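Local coordinates for protein ATP phosphoribosyltransferase regulatory subunit (Bacillus halodurans, PDB 3OD1) that is probably required, together with the HisG subunit, for the first step of histidine biosynthesis and may let histidine feedback-regulate ATP phosphoribosyltransferase activity, at residues A173-V178 / M218-L223. Residues are numbered along the deposited sequence; the frame is centred on the assembly and turned at random.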
loop_
_atom_site.group_PDB
_atom_site.type_symbol
_atom_site.label_atom_id
_atom_site.label_comp_id
_atom_site.label_asym_id
_atom_site.label_seq_id
_atom_site.Cartn_x
_atom_site.Cartn_y
_atom_site.Cartn_z
ATOM N N ALA B 173 -37.669 11.608 -7.975
ATOM C CA ALA B 173 -38.806 12.509 -8.209
ATOM C C ALA B 173 -39.804 11.911 -9.193
ATOM O O ALA B 173 -41.018 11.957 -8.966
ATOM C CB ALA B 173 -38.335 13.878 -8.697
ATOM N N LEU B 174 -39.294 11.354 -10.285
ATOM C CA LEU B 174 -40.151 10.767 -11.305
ATOM C C LEU B 174 -40.893 9.543 -10.785
ATOM O O LEU B 174 -42.115 9.451 -10.914
ATOM C CB LEU B 174 -39.346 10.392 -12.550
ATOM C CG LEU B 174 -40.155 9.710 -13.661
ATOM C CD1 LEU B 174 -41.346 10.584 -14.123
ATOM C CD2 LEU B 174 -39.256 9.337 -14.837
ATOM N N LEU B 175 -40.154 8.601 -10.207
ATOM C CA LEU B 175 -40.766 7.392 -9.668
ATOM C C LEU B 175 -41.870 7.731 -8.657
ATOM O O LEU B 175 -43.005 7.278 -8.801
ATOM C CB LEU B 175 -39.707 6.490 -9.032
ATOM C CG LEU B 175 -39.128 5.447 -9.995
ATOM C CD1 LEU B 175 -39.145 5.961 -11.442
ATOM C CD2 LEU B 175 -37.750 4.996 -9.551
HETATM N N MSE B 176 -41.532 8.532 -7.647
HETATM C CA MSE B 176 -42.508 8.958 -6.639
HETATM C C MSE B 176 -43.728 9.616 -7.259
HETATM O O MSE B 176 -44.871 9.242 -6.965
HETATM C CB MSE B 176 -41.887 9.933 -5.641
HETATM C CG MSE B 176 -41.088 9.261 -4.551
HETATM SE SE MSE B 176 -42.130 7.977 -3.515
HETATM C CE MSE B 176 -40.625 6.993 -2.772
ATOM N N ASP B 177 -43.497 10.608 -8.106
ATOM C CA ASP B 177 -44.619 11.369 -8.620
ATOM C C ASP B 177 -45.611 10.465 -9.336
ATOM O O ASP B 177 -46.798 10.791 -9.431
ATOM C CB ASP B 177 -44.166 12.493 -9.540
ATOM C CG ASP B 177 -45.263 13.501 -9.774
ATOM O OD1 ASP B 177 -45.713 14.115 -8.783
ATOM O OD2 ASP B 177 -45.677 13.669 -10.933
ATOM N N VAL B 178 -45.129 9.321 -9.820
ATOM C CA VAL B 178 -45.992 8.400 -10.551
ATOM C C VAL B 178 -46.626 7.312 -9.685
ATOM O O VAL B 178 -47.817 7.031 -9.813
ATOM C CB VAL B 178 -45.257 7.735 -11.719
ATOM C CG1 VAL B 178 -46.123 6.639 -12.320
ATOM C CG2 VAL B 178 -44.866 8.782 -12.769
HETATM N N MSE B 218 -41.920 4.556 -18.629
HETATM C CA MSE B 218 -41.338 3.863 -19.770
HETATM C C MSE B 218 -40.259 4.700 -20.459
HETATM O O MSE B 218 -39.181 4.191 -20.813
HETATM C CB MSE B 218 -42.447 3.505 -20.768
HETATM C CG MSE B 218 -42.293 2.144 -21.406
HETATM SE SE MSE B 218 -42.290 0.721 -20.083
HETATM C CE MSE B 218 -43.988 -0.120 -20.530
ATOM N N ASN B 219 -40.549 5.987 -20.637
ATOM C CA ASN B 219 -39.645 6.884 -21.351
ATOM C C ASN B 219 -38.360 7.211 -20.586
ATOM O O ASN B 219 -37.385 7.681 -21.171
ATOM C CB ASN B 219 -40.374 8.161 -21.781
ATOM C CG ASN B 219 -41.260 7.940 -22.997
ATOM O OD1 ASN B 219 -40.876 7.245 -23.939
ATOM N ND2 ASN B 219 -42.453 8.527 -22.979
ATOM N N LEU B 220 -38.363 6.960 -19.279
ATOM C CA LEU B 220 -37.155 7.112 -18.469
ATOM C C LEU B 220 -36.017 6.317 -19.082
ATOM O O LEU B 220 -34.906 6.814 -19.201
ATOM C CB LEU B 220 -37.397 6.626 -17.041
ATOM C CG LEU B 220 -36.166 6.498 -16.140
ATOM C CD1 LEU B 220 -35.414 7.824 -16.051
ATOM C CD2 LEU B 220 -36.608 6.024 -14.767
ATOM N N LEU B 221 -36.312 5.081 -19.474
ATOM C CA LEU B 221 -35.320 4.169 -20.049
ATOM C C LEU B 221 -34.656 4.715 -21.310
ATOM O O LEU B 221 -33.562 4.291 -21.680
ATOM C CB LEU B 221 -35.973 2.828 -20.364
ATOM C CG LEU B 221 -35.748 1.687 -19.374
ATOM C CD1 LEU B 221 -35.667 2.192 -17.940
ATOM C CD2 LEU B 221 -36.836 0.634 -19.534
ATOM N N SER B 222 -35.319 5.653 -21.974
ATOM C CA SER B 222 -34.779 6.221 -23.202
ATOM C C SER B 222 -33.846 7.400 -22.952
ATOM O O SER B 222 -33.205 7.880 -23.881
ATOM C CB SER B 222 -35.913 6.655 -24.135
ATOM O OG SER B 222 -36.331 5.572 -24.947
ATOM N N LEU B 223 -33.781 7.873 -21.708
ATOM C CA LEU B 223 -33.001 9.071 -21.386
ATOM C C LEU B 223 -31.518 8.741 -21.272
ATOM O O LEU B 223 -30.928 8.806 -20.191
ATOM C CB LEU B 223 -33.513 9.720 -20.096
ATOM C CG LEU B 223 -34.984 10.127 -20.104
ATOM C CD1 LEU B 223 -35.444 10.585 -18.718
ATOM C CD2 LEU B 223 -35.237 11.213 -21.166
#
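Leu220, on helix 211-220, meets both Leu174 and Leu175 of helix 168-179. Its CB, pointing at the opposing helix, lies 4.0 Å from Leu174 CD2. With CG swung anti to the backbone N (chi1 170°), the side chain then forks. CD2 goes to Leu175, whose CD1 is 4.2 Å from Leu220 CD2. Leu220 CD1 lies 4.3 Å from Leu174 CD2 and 3.8 Å from CD1 of Leu223 on its own segment. Leu174 has nearly the same torsions, and the two extended side chains slide past each other in opposite directions. Leu175 starts out beside the interface, but its end bends inward and crosses Leu220 at about a right angle. No hydrogen bond spans the two segments, which bury 101 Å² in all. Leu174 CA and Leu220 CA, the nearest pair, are 8.6 Å apart, so only side chains touch. Leu192 and Tyr200, from helices 182-193 and 197-206, also pack on Leu220, while a salt bridge from Asp177 to Arg216 ties helix 168-179 to helix 211-220. Such leucine-to-leucine packing is typical of the core of a small helical bundle, here the helices between strands 162-167 and 224-225, consistent with the helical insertion of histidyl-tRNA synthetase-like proteins.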